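Local structure of receptor-type tyrosine-protein phosphatase C (Rattus norvegicus, 5FN8) at residues A95-K100 / L175-I180; V116-P121 / S148-V153; P127-I132 / V167-G172. The protein dephosphorylates tyrosines of signalling proteins, probably enabling T-cell activation through the antigen receptor, and is seen here as extracellular fibronectin type III domains d3-d4. One frame throughout, in Å; residues are numbered along the deposited sequence.

Overall arrangement
All three contacts lie in the second fibronectin type III domain of the fragment, and contacts 2 and 3 are nested within the chain loop that contact 1 closes. Contact 2 joins two strands of the three-stranded sheet; contact 3 joins two of the four-stranded one. Where these sheets face each other, Tyr131 and Val167 of contact 3 meet Cys118 of contact 2. Both combine backbone ladders with buried side chains, and contact 3 also carries a glycan on its outward face. Contact 1, with a smaller share of buried residues, lies outside those ladders and relies on salt bridges and waters. It borders contact 3 through Asn171 and the Glu179-Val167 backbone bond, and reaches contact 2 through Pro121.

Contact 1 (A95-K100 / L175-I180); sequences AARPGK and LGDPEI. With NAG (2-acetamido-2-deoxy-beta-D-glucopyranose), chain H.
Two salt bridges tie 95-100 to 175-180: Arg97 to Asp177 and, further along, Lys100 to Glu179. At the first, Arg97 NH2 gives a hydrogen bond to Asp177 OD1 at 2.9 Å with 156° at the hydrogen. The carboxylate oxygen lies near the guanidinium plane, but the arginine reaches it from above the carboxylate plane, the two planes standing 58° apart; NH1 adds only a weak bond to the same oxygen. A bend at chi3 turns the guanidinium across Gly176, whose CA sits over one of its faces. At the second bridge Lys100 NZ meets Glu179 OE1 at 3.0 Å, a weak hydrogen bond, with the two side chains crossing at about a right angle.

The backbones run roughly the same way. In this fibronectin type III domain, d4 of the receptor, 95-100 belongs to the linker that arrives from d3 and leads on to strand 104-108. The partner segment leaves the turn after strand 162-170 to begin the edge strand 179-184.

Water bridges the gap between the main chains. One molecule donates to Pro98 O and accepts from Asp177 N at 2.7 Å, while a second donates to both Gly99 O and Asp177 O.

Van der Waals contact is modest. Pro98 CG and CD rest against the Gly176 backbone, Pro98 CG lying 3.8 Å from Gly176 CA, and Pro98 also packs against Phe169 of strand 162-170. The methylenes of Lys100 run past Asp177, Lys100 CG lying 3.8 Å from Asp177 CB.

On the other side of the linker a sugar joins in: Arg97 N donates a nearly straight bond, 3.0 Å and 176°, to the acetamide O7 of an N-acetylglucosamine, with Ala96 CB 3.4 Å from that oxygen.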
loop_
_atom_site.group_PDB
_atom_site.type_symbol
_atom_site.label_atom_id
_atom_site.label_comp_id
_atom_site.label_asym_id
_atom_site.label_seq_id
_atom_site.Cartn_x
_atom_site.Cartn_y
_atom_site.Cartn_z
ATOM N N ALA B 95 9.722 -3.808 11.707
ATOM C CA ALA B 95 10.100 -3.089 10.503
ATOM C C ALA B 95 10.920 -3.983 9.574
ATOM O O ALA B 95 11.522 -4.982 10.002
ATOM C CB ALA B 95 10.885 -1.838 10.868
ATOM N N ALA B 96 10.920 -3.641 8.290
ATOM C CA ALA B 96 11.727 -4.358 7.308
ATOM C C ALA B 96 12.489 -3.329 6.438
ATOM O O ALA B 96 12.316 -2.113 6.604
ATOM C CB ALA B 96 10.822 -5.242 6.443
ATOM N N ARG B 97 13.356 -3.814 5.520
ATOM C CA ARG B 97 14.084 -2.950 4.599
ATOM C C ARG B 97 13.049 -2.316 3.678
ATOM O O ARG B 97 12.134 -3.009 3.209
ATOM C CB ARG B 97 15.074 -3.749 3.747
ATOM C CG ARG B 97 16.225 -4.349 4.533
ATOM C CD ARG B 97 17.110 -5.155 3.618
ATOM N NE ARG B 97 18.138 -4.316 3.002
ATOM C CZ ARG B 97 18.273 -4.080 1.697
ATOM N NH1 ARG B 97 17.431 -4.627 0.825
ATOM N NH2 ARG B 97 19.246 -3.298 1.255
ATOM N N PRO B 98 13.114 -0.984 3.456
ATOM C CA PRO B 98 12.161 -0.366 2.521
ATOM C C PRO B 98 12.535 -0.792 1.081
ATOM O O PRO B 98 13.559 -1.469 0.850
ATOM C CB PRO B 98 12.445 1.137 2.717
ATOM C CG PRO B 98 13.866 1.217 3.110
ATOM C CD PRO B 98 14.126 -0.008 3.928
ATOM N N GLY B 99 11.767 -0.314 0.113
ATOM C CA GLY B 99 12.096 -0.545 -1.282
ATOM C C GLY B 99 12.995 0.558 -1.810
ATOM O O GLY B 99 13.473 1.402 -1.051
ATOM N N LYS B 100 13.242 0.549 -3.116
ATOM C CA LYS B 100 14.062 1.549 -3.780
ATOM C C LYS B 100 13.221 2.766 -4.119
ATOM O O LYS B 100 12.028 2.663 -4.275
ATOM C CB LYS B 100 14.713 0.976 -5.037
ATOM C CG LYS B 100 15.653 -0.196 -4.798
ATOM C CD LYS B 100 16.021 -0.879 -6.113
ATOM C CE LYS B 100 16.978 -0.076 -6.956
ATOM N NZ LYS B 100 17.066 -0.582 -8.354
ATOM N N LEU B 175 17.937 0.751 5.970
ATOM C CA LEU B 175 18.299 1.370 4.712
ATOM C C LEU B 175 17.944 0.306 3.655
ATOM O O LEU B 175 18.210 -0.875 3.868
ATOM C CB LEU B 175 19.822 1.583 4.733
ATOM C CG LEU B 175 20.451 2.798 4.142
ATOM C CD1 LEU B 175 19.794 4.085 4.636
ATOM C CD2 LEU B 175 21.866 2.843 4.582
ATOM N N GLY B 176 17.333 0.724 2.562
ATOM C CA GLY B 176 17.035 -0.164 1.448
ATOM C C GLY B 176 18.162 -0.176 0.425
ATOM O O GLY B 176 19.261 0.349 0.671
ATOM N N ASP B 177 17.913 -0.772 -0.732
ATOM C CA ASP B 177 18.890 -0.831 -1.830
ATOM C C ASP B 177 18.993 0.535 -2.513
ATOM O O ASP B 177 17.974 1.247 -2.602
ATOM C CB ASP B 177 18.464 -1.894 -2.875
ATOM C CG ASP B 177 18.678 -3.345 -2.473
ATOM O OD1 ASP B 177 19.576 -3.609 -1.628
ATOM O OD2 ASP B 177 18.028 -4.219 -3.072
ATOM N N PRO B 178 20.185 0.913 -3.036
ATOM C CA PRO B 178 20.284 2.197 -3.724
ATOM C C PRO B 178 19.817 2.156 -5.176
ATOM O O PRO B 178 19.949 1.146 -5.875
ATOM C CB PRO B 178 21.782 2.484 -3.700
ATOM C CG PRO B 178 22.416 1.146 -3.730
ATOM C CD PRO B 178 21.498 0.228 -2.992
ATOM N N GLU B 179 19.312 3.290 -5.635
ATOM C CA GLU B 179 19.062 3.582 -7.017
ATOM C C GLU B 179 20.329 4.397 -7.432
ATOM O O GLU B 179 20.613 5.459 -6.856
ATOM C CB GLU B 179 17.757 4.373 -7.197
ATOM C CG GLU B 179 17.270 4.377 -8.641
ATOM C CD GLU B 179 17.143 3.009 -9.291
ATOM O OE1 GLU B 179 16.195 2.272 -8.938
ATOM O OE2 GLU B 179 18.016 2.658 -10.118
ATOM N N ILE B 180 21.137 3.825 -8.350
ATOM C CA ILE B 180 22.399 4.374 -8.842
ATOM C C ILE B 180 22.231 5.026 -10.220
ATOM O O ILE B 180 21.650 4.424 -11.132
ATOM C CB ILE B 180 23.515 3.290 -8.836
ATOM C CG1 ILE B 180 23.615 2.607 -7.458
ATOM C CG2 ILE B 180 24.867 3.859 -9.309
ATOM C CD1 ILE B 180 24.578 1.417 -7.346
HETATM C C1 NAG H . 12.209 -10.125 7.089
HETATM C C2 NAG H . 13.173 -9.523 6.066
HETATM C C3 NAG H . 14.090 -10.619 5.520
HETATM C C4 NAG H . 14.835 -11.304 6.664
HETATM C C5 NAG H . 13.845 -11.817 7.709
HETATM C C6 NAG H . 14.513 -12.352 8.956
HETATM C C7 NAG H . 12.910 -7.494 4.668
HETATM C C8 NAG H . 12.308 -6.941 3.409
HETATM N N2 NAG H . 12.562 -8.768 4.980
HETATM O O3 NAG H . 15.035 -10.050 4.619
HETATM O O4 NAG H . 15.620 -12.387 6.176
HETATM O O5 NAG H . 12.976 -10.752 8.128
HETATM O O6 NAG H . 15.506 -11.466 9.459
HETATM O O7 NAG H . 13.667 -6.826 5.374
HETATM O O HOH W 1 15.619 -2.238 -0.941
HETATM O O HOH W 2 16.169 2.226 -0.579
#

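Contact 2 (V116-P121 / S148-V153); sequences VTCNSP and STCKFV
Val116 N donates to Phe152 O at 2.8 Å, and Phe152 N returns the bond to Val116 O, so this antiparallel hydrogen-bonded pair is closed from both directions. Val116 O also receives a CA-H...O contact from Lys151. One residue further on, Thr117 and Lys151 form a non-hydrogen-bonded pair with CA atoms 4.7 Å apart.

The ladder ends at Cys150. Cys118 N donates to Cys150 O at 3.2 Å, a more bent bond of 144° at the hydrogen; Thr117 CA makes a CA-H...O contact with the same oxygen. Cys150 is the centre of an inverse gamma turn, where the chain swings out of the ladder.

These are neighbouring strands of the three-stranded sheet of the fibronectin type III sandwich, with 114-119 in the middle and 151-154 at an edge. A disulfide joins the same two residues whose backbones share the last hydrogen bond of this pair: Cys118 SG and Cys150 SG are 2.0 Å apart, with a right-handed chi3 of 115°. The two halves are built differently. Cys118 SG sits between its own N and carbonyl carbon (chi1 81°), whereas Cys150 SG extends opposite its backbone N, the cysteine pointing toward the other strand.

Side chains divide between the two faces. Val116 and Phe152 share the buried one, CB to CB 4.3 Å; there the valine meets Phe165 and Val167 of the facing sheet, and the phenylalanine meets Leu133. Thr117 and Lys151 occupy the other, outward face, the methyl CG2 of the threonine lying 4.4 Å from Lys151 CB.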
loop_
_atom_site.group_PDB
_atom_site.type_symbol
_atom_site.label_atom_id
_atom_site.label_comp_id
_atom_site.label_asym_id
_atom_site.label_seq_id
_atom_site.Cartn_x
_atom_site.Cartn_y
_atom_site.Cartn_z
ATOM N N VAL B 116 19.696 16.262 -7.902
ATOM C CA VAL B 116 19.217 14.888 -7.778
ATOM C C VAL B 116 17.800 14.901 -7.166
ATOM O O VAL B 116 17.576 15.548 -6.151
ATOM C CB VAL B 116 20.204 13.937 -7.021
ATOM C CG1 VAL B 116 19.696 12.485 -7.037
ATOM C CG2 VAL B 116 21.615 14.011 -7.597
ATOM N N THR B 117 16.845 14.229 -7.819
ATOM C CA THR B 117 15.440 14.162 -7.388
ATOM C C THR B 117 14.929 12.753 -7.513
ATOM O O THR B 117 15.384 11.991 -8.364
ATOM C CB THR B 117 14.531 15.113 -8.194
ATOM O OG1 THR B 117 14.681 14.828 -9.586
ATOM C CG2 THR B 117 14.812 16.591 -7.915
ATOM N N CYS B 118 13.995 12.402 -6.657
ATOM C CA CYS B 118 13.374 11.093 -6.675
ATOM C C CYS B 118 12.075 11.174 -5.915
ATOM O O CYS B 118 11.783 12.187 -5.262
ATOM C CB CYS B 118 14.300 10.013 -6.104
ATOM S SG CYS B 118 14.333 9.930 -4.286
ATOM N N ASN B 119 11.296 10.100 -5.992
ATOM C CA ASN B 119 10.053 9.998 -5.259
ATOM C C ASN B 119 10.156 8.806 -4.341
ATOM O O ASN B 119 10.968 7.903 -4.564
ATOM C CB ASN B 119 8.862 9.866 -6.210
ATOM C CG ASN B 119 8.739 10.995 -7.200
ATOM O OD1 ASN B 119 8.814 10.788 -8.415
ATOM N ND2 ASN B 119 8.563 12.212 -6.705
ATOM N N SER B 120 9.330 8.810 -3.318
ATOM C CA SER B 120 9.223 7.785 -2.295
ATOM C C SER B 120 9.141 6.352 -2.846
ATOM O O SER B 120 8.547 6.157 -3.911
ATOM C CB SER B 120 7.979 8.067 -1.456
ATOM O OG SER B 120 7.779 7.105 -0.435
ATOM N N PRO B 121 9.664 5.318 -2.125
ATOM C CA PRO B 121 9.422 3.935 -2.560
ATOM C C PRO B 121 7.937 3.594 -2.253
ATOM O O PRO B 121 7.254 4.323 -1.517
ATOM C CB PRO B 121 10.339 3.116 -1.631
ATOM C CG PRO B 121 11.199 4.114 -0.936
ATOM C CD PRO B 121 10.384 5.323 -0.838
ATOM N N SER B 148 14.808 14.866 4.485
ATOM C CA SER B 148 13.369 14.579 4.547
ATOM C C SER B 148 12.784 14.519 3.151
ATOM O O SER B 148 11.837 13.779 2.939
ATOM C CB SER B 148 12.661 15.711 5.271
ATOM O OG SER B 148 12.992 15.634 6.641
ATOM N N THR B 149 13.305 15.341 2.225
ATOM C CA THR B 149 12.860 15.462 0.835
ATOM C C THR B 149 13.952 15.019 -0.121
ATOM O O THR B 149 15.129 15.342 0.057
ATOM C CB THR B 149 12.404 16.913 0.514
ATOM O OG1 THR B 149 13.484 17.804 0.768
ATOM C CG2 THR B 149 11.220 17.363 1.348
ATOM N N CYS B 150 13.560 14.326 -1.165
ATOM C CA CYS B 150 14.483 13.827 -2.162
ATOM C C CYS B 150 14.734 14.846 -3.239
ATOM O O CYS B 150 14.437 14.616 -4.412
ATOM C CB CYS B 150 14.016 12.495 -2.726
ATOM S SG CYS B 150 15.300 11.599 -3.628
ATOM N N LYS B 151 15.311 15.988 -2.828
ATOM C CA LYS B 151 15.715 17.086 -3.686
ATOM C C LYS B 151 17.071 17.591 -3.164
ATOM O O LYS B 151 17.163 18.300 -2.148
ATOM C CB LYS B 151 14.638 18.192 -3.781
ATOM C CG LYS B 151 14.029 18.658 -2.448
ATOM C CD LYS B 151 13.560 20.124 -2.491
ATOM C CE LYS B 151 13.128 20.636 -1.131
ATOM N NZ LYS B 151 12.610 22.031 -1.199
ATOM N N PHE B 152 18.136 17.127 -3.825
ATOM C CA PHE B 152 19.519 17.428 -3.455
ATOM C C PHE B 152 20.174 18.272 -4.484
ATOM O O PHE B 152 20.072 17.984 -5.676
ATOM C CB PHE B 152 20.348 16.138 -3.302
ATOM C CG PHE B 152 19.779 15.100 -2.362
ATOM C CD1 PHE B 152 20.088 15.122 -1.005
ATOM C CD2 PHE B 152 18.952 14.080 -2.836
ATOM C CE1 PHE B 152 19.555 14.159 -0.137
ATOM C CE2 PHE B 152 18.447 13.102 -1.967
ATOM C CZ PHE B 152 18.742 13.158 -0.626
ATOM N N VAL B 153 20.889 19.294 -4.026
ATOM C CA VAL B 153 21.699 20.167 -4.872
ATOM C C VAL B 153 23.148 19.901 -4.462
ATOM O O VAL B 153 23.511 20.106 -3.304
ATOM C CB VAL B 153 21.267 21.669 -4.922
ATOM C CG1 VAL B 153 20.724 22.156 -3.584
ATOM C CG2 VAL B 153 22.400 22.570 -5.431
#

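Contact 3 (P127-I132 / V167-G172); sequences PEARYI and VYFYNG. With NAG (2-acetamido-2-deoxy-beta-D-glucopyranose), chain G.
Tyr131 and Phe169 meet in a T-shaped pair, the phenylalanine edge toward the tyrosine face, with centroids 5.2 Å apart and planes at 78°. Phe169 CG stands opposite its backbone N (chi1 -170°), a pose that also brings CZ to 3.5 Å from Ala129 CB. Beneath the rings, Arg130 with Tyr170 and Ile132 with Tyr168 are antiparallel hydrogen-bonded pairs; Ile132 N to Tyr168 O is 2.8 Å. Past the strand ends, Glu128 N reaches Asn171 O at 2.9 Å from well above the carbonyl plane.

The outward face carries a glycan. The acetamide C7 of an N-acetylglucosamine sits over the centre of the Tyr170 ring, while Gly172 N lies over the opposite face. The sugar's O6 lies over the Arg130 guanidinium, 3.4 Å from Arg130 CZ, and Arg130 NE hydrogen-bonds to Asn146 OD1, the asparagine beside this glycan and probably its carrier.

Further out, Tyr168 OH is hydrogen-bonded to Glu134 OE1, and Asn171 spans Ala96 O, Ile124 O and the amides of Glu173 and Tyr174, fixing the turn. This central strand pair of the four-stranded fibronectin sheet has two chemistries: aromatic stacking inward and sugar-aromatic packing outward, consistent with a glycan lying against the sheet.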
loop_
_atom_site.group_PDB
_atom_site.type_symbol
_atom_site.label_atom_id
_atom_site.label_comp_id
_atom_site.label_asym_id
_atom_site.label_seq_id
_atom_site.Cartn_x
_atom_site.Cartn_y
_atom_site.Cartn_z
ATOM N N PRO B 127 8.837 3.411 10.577
ATOM C CA PRO B 127 8.190 4.648 11.074
ATOM C C PRO B 127 8.521 5.977 10.423
ATOM O O PRO B 127 7.757 6.934 10.618
ATOM C CB PRO B 127 8.571 4.682 12.559
ATOM C CG PRO B 127 9.856 3.962 12.626
ATOM C CD PRO B 127 9.789 2.871 11.572
ATOM N N GLU B 128 9.684 6.083 9.743
ATOM C CA GLU B 128 10.147 7.355 9.194
ATOM C C GLU B 128 10.374 7.309 7.696
ATOM O O GLU B 128 10.233 6.258 7.068
ATOM C CB GLU B 128 11.405 7.829 9.939
ATOM C CG GLU B 128 11.149 8.161 11.403
ATOM C CD GLU B 128 12.232 7.680 12.347
ATOM O OE1 GLU B 128 13.417 8.025 12.126
ATOM O OE2 GLU B 128 11.890 6.981 13.331
ATOM N N ALA B 129 10.718 8.479 7.123
ATOM C CA ALA B 129 10.963 8.637 5.712
ATOM C C ALA B 129 12.106 9.629 5.463
ATOM O O ALA B 129 11.904 10.851 5.563
ATOM C CB ALA B 129 9.690 9.075 5.005
ATOM N N ARG B 130 13.324 9.089 5.159
ATOM C CA ARG B 130 14.528 9.887 4.862
ATOM C C ARG B 130 15.249 9.376 3.654
ATOM O O ARG B 130 15.193 8.189 3.310
ATOM C CB ARG B 130 15.461 10.048 6.074
ATOM C CG ARG B 130 14.687 10.589 7.278
ATOM C CD ARG B 130 15.493 11.234 8.341
ATOM N NE ARG B 130 16.357 12.302 7.838
ATOM C CZ ARG B 130 16.082 13.599 7.894
ATOM N NH1 ARG B 130 14.918 14.014 8.361
ATOM N NH2 ARG B 130 16.960 14.489 7.458
ATOM N N TYR B 131 15.902 10.300 2.988
ATOM C CA TYR B 131 16.619 10.077 1.750
ATOM C C TYR B 131 18.111 10.293 1.967
ATOM O O TYR B 131 18.539 11.370 2.402
ATOM C CB TYR B 131 16.058 11.023 0.674
ATOM C CG TYR B 131 14.608 10.731 0.372
ATOM C CD1 TYR B 131 14.254 9.761 -0.559
ATOM C CD2 TYR B 131 13.586 11.365 1.079
ATOM C CE1 TYR B 131 12.914 9.465 -0.819
ATOM C CE2 TYR B 131 12.248 11.060 0.849
ATOM C CZ TYR B 131 11.915 10.121 -0.114
ATOM O OH TYR B 131 10.585 9.824 -0.296
ATOM N N ILE B 132 18.899 9.242 1.671
ATOM C CA ILE B 132 20.361 9.284 1.808
ATOM C C ILE B 132 20.977 9.357 0.437
ATOM O O ILE B 132 20.734 8.493 -0.404
ATOM C CB ILE B 132 20.890 8.042 2.585
ATOM C CG1 ILE B 132 20.147 7.764 3.913
ATOM C CG2 ILE B 132 22.425 8.039 2.698
ATOM C CD1 ILE B 132 19.986 8.869 4.888
ATOM N N VAL B 167 21.109 6.941 -4.228
ATOM C CA VAL B 167 20.043 7.355 -3.323
ATOM C C VAL B 167 19.479 6.124 -2.632
ATOM O O VAL B 167 19.103 5.191 -3.321
ATOM C CB VAL B 167 18.904 8.192 -3.975
ATOM C CG1 VAL B 167 17.851 8.589 -2.918
ATOM C CG2 VAL B 167 19.455 9.435 -4.645
ATOM N N TYR B 168 19.495 6.098 -1.282
ATOM C CA TYR B 168 18.910 5.025 -0.456
ATOM C C TYR B 168 17.789 5.657 0.349
ATOM O O TYR B 168 17.884 6.826 0.749
ATOM C CB TYR B 168 19.891 4.488 0.606
ATOM C CG TYR B 168 21.251 4.072 0.110
ATOM C CD1 TYR B 168 22.195 5.026 -0.283
ATOM C CD2 TYR B 168 21.627 2.731 0.089
ATOM C CE1 TYR B 168 23.460 4.645 -0.730
ATOM C CE2 TYR B 168 22.897 2.342 -0.334
ATOM C CZ TYR B 168 23.809 3.301 -0.739
ATOM O OH TYR B 168 25.054 2.883 -1.114
ATOM N N PHE B 169 16.766 4.868 0.637
ATOM C CA PHE B 169 15.678 5.284 1.518
ATOM C C PHE B 169 15.973 4.728 2.888
ATOM O O PHE B 169 16.372 3.565 3.005
ATOM C CB PHE B 169 14.328 4.744 1.037
ATOM C CG PHE B 169 13.154 5.340 1.782
ATOM C CD1 PHE B 169 12.659 6.595 1.447
ATOM C CD2 PHE B 169 12.481 4.607 2.753
ATOM C CE1 PHE B 169 11.533 7.118 2.096
ATOM C CE2 PHE B 169 11.382 5.142 3.408
ATOM C CZ PHE B 169 10.913 6.387 3.063
ATOM N N TYR B 170 15.773 5.553 3.911
ATOM C CA TYR B 170 15.910 5.187 5.313
ATOM C C TYR B 170 14.539 5.316 5.994
ATOM O O TYR B 170 13.907 6.369 5.912
ATOM C CB TYR B 170 16.968 6.070 5.999
ATOM C CG TYR B 170 17.147 5.749 7.465
ATOM C CD1 TYR B 170 17.646 4.515 7.872
ATOM C CD2 TYR B 170 16.832 6.687 8.451
ATOM C CE1 TYR B 170 17.784 4.201 9.221
ATOM C CE2 TYR B 170 16.970 6.385 9.806
ATOM C CZ TYR B 170 17.472 5.149 10.185
ATOM O OH TYR B 170 17.661 4.860 11.521
ATOM N N ASN B 171 14.075 4.254 6.634
ATOM C CA ASN B 171 12.746 4.230 7.255
ATOM C C ASN B 171 12.731 4.351 8.789
ATOM O O ASN B 171 11.726 4.085 9.401
ATOM C CB ASN B 171 11.930 2.998 6.757
ATOM C CG ASN B 171 12.380 1.681 7.337
ATOM O OD1 ASN B 171 13.152 1.622 8.292
ATOM N ND2 ASN B 171 11.913 0.584 6.776
ATOM N N GLY B 172 13.829 4.791 9.387
ATOM C CA GLY B 172 13.945 4.933 10.835
ATOM C C GLY B 172 14.600 3.733 11.474
ATOM O O GLY B 172 15.002 3.785 12.634
HETATM C C1 NAG G . 19.459 10.567 8.933
HETATM C C2 NAG G . 20.082 9.329 9.586
HETATM C C3 NAG G . 19.295 8.878 10.821
HETATM C C4 NAG G . 18.933 10.054 11.722
HETATM C C5 NAG G . 18.243 11.167 10.938
HETATM C C6 NAG G . 17.963 12.394 11.782
HETATM C C7 NAG G . 20.648 7.071 8.663
HETATM C C8 NAG G . 20.706 6.265 7.403
HETATM N N2 NAG G . 20.078 8.297 8.555
HETATM O O3 NAG G . 20.106 7.994 11.591
HETATM O O4 NAG G . 18.078 9.591 12.764
HETATM O O5 NAG G . 19.097 11.594 9.866
HETATM O O6 NAG G . 17.274 13.406 11.060
HETATM O O7 NAG G . 21.071 6.629 9.728
#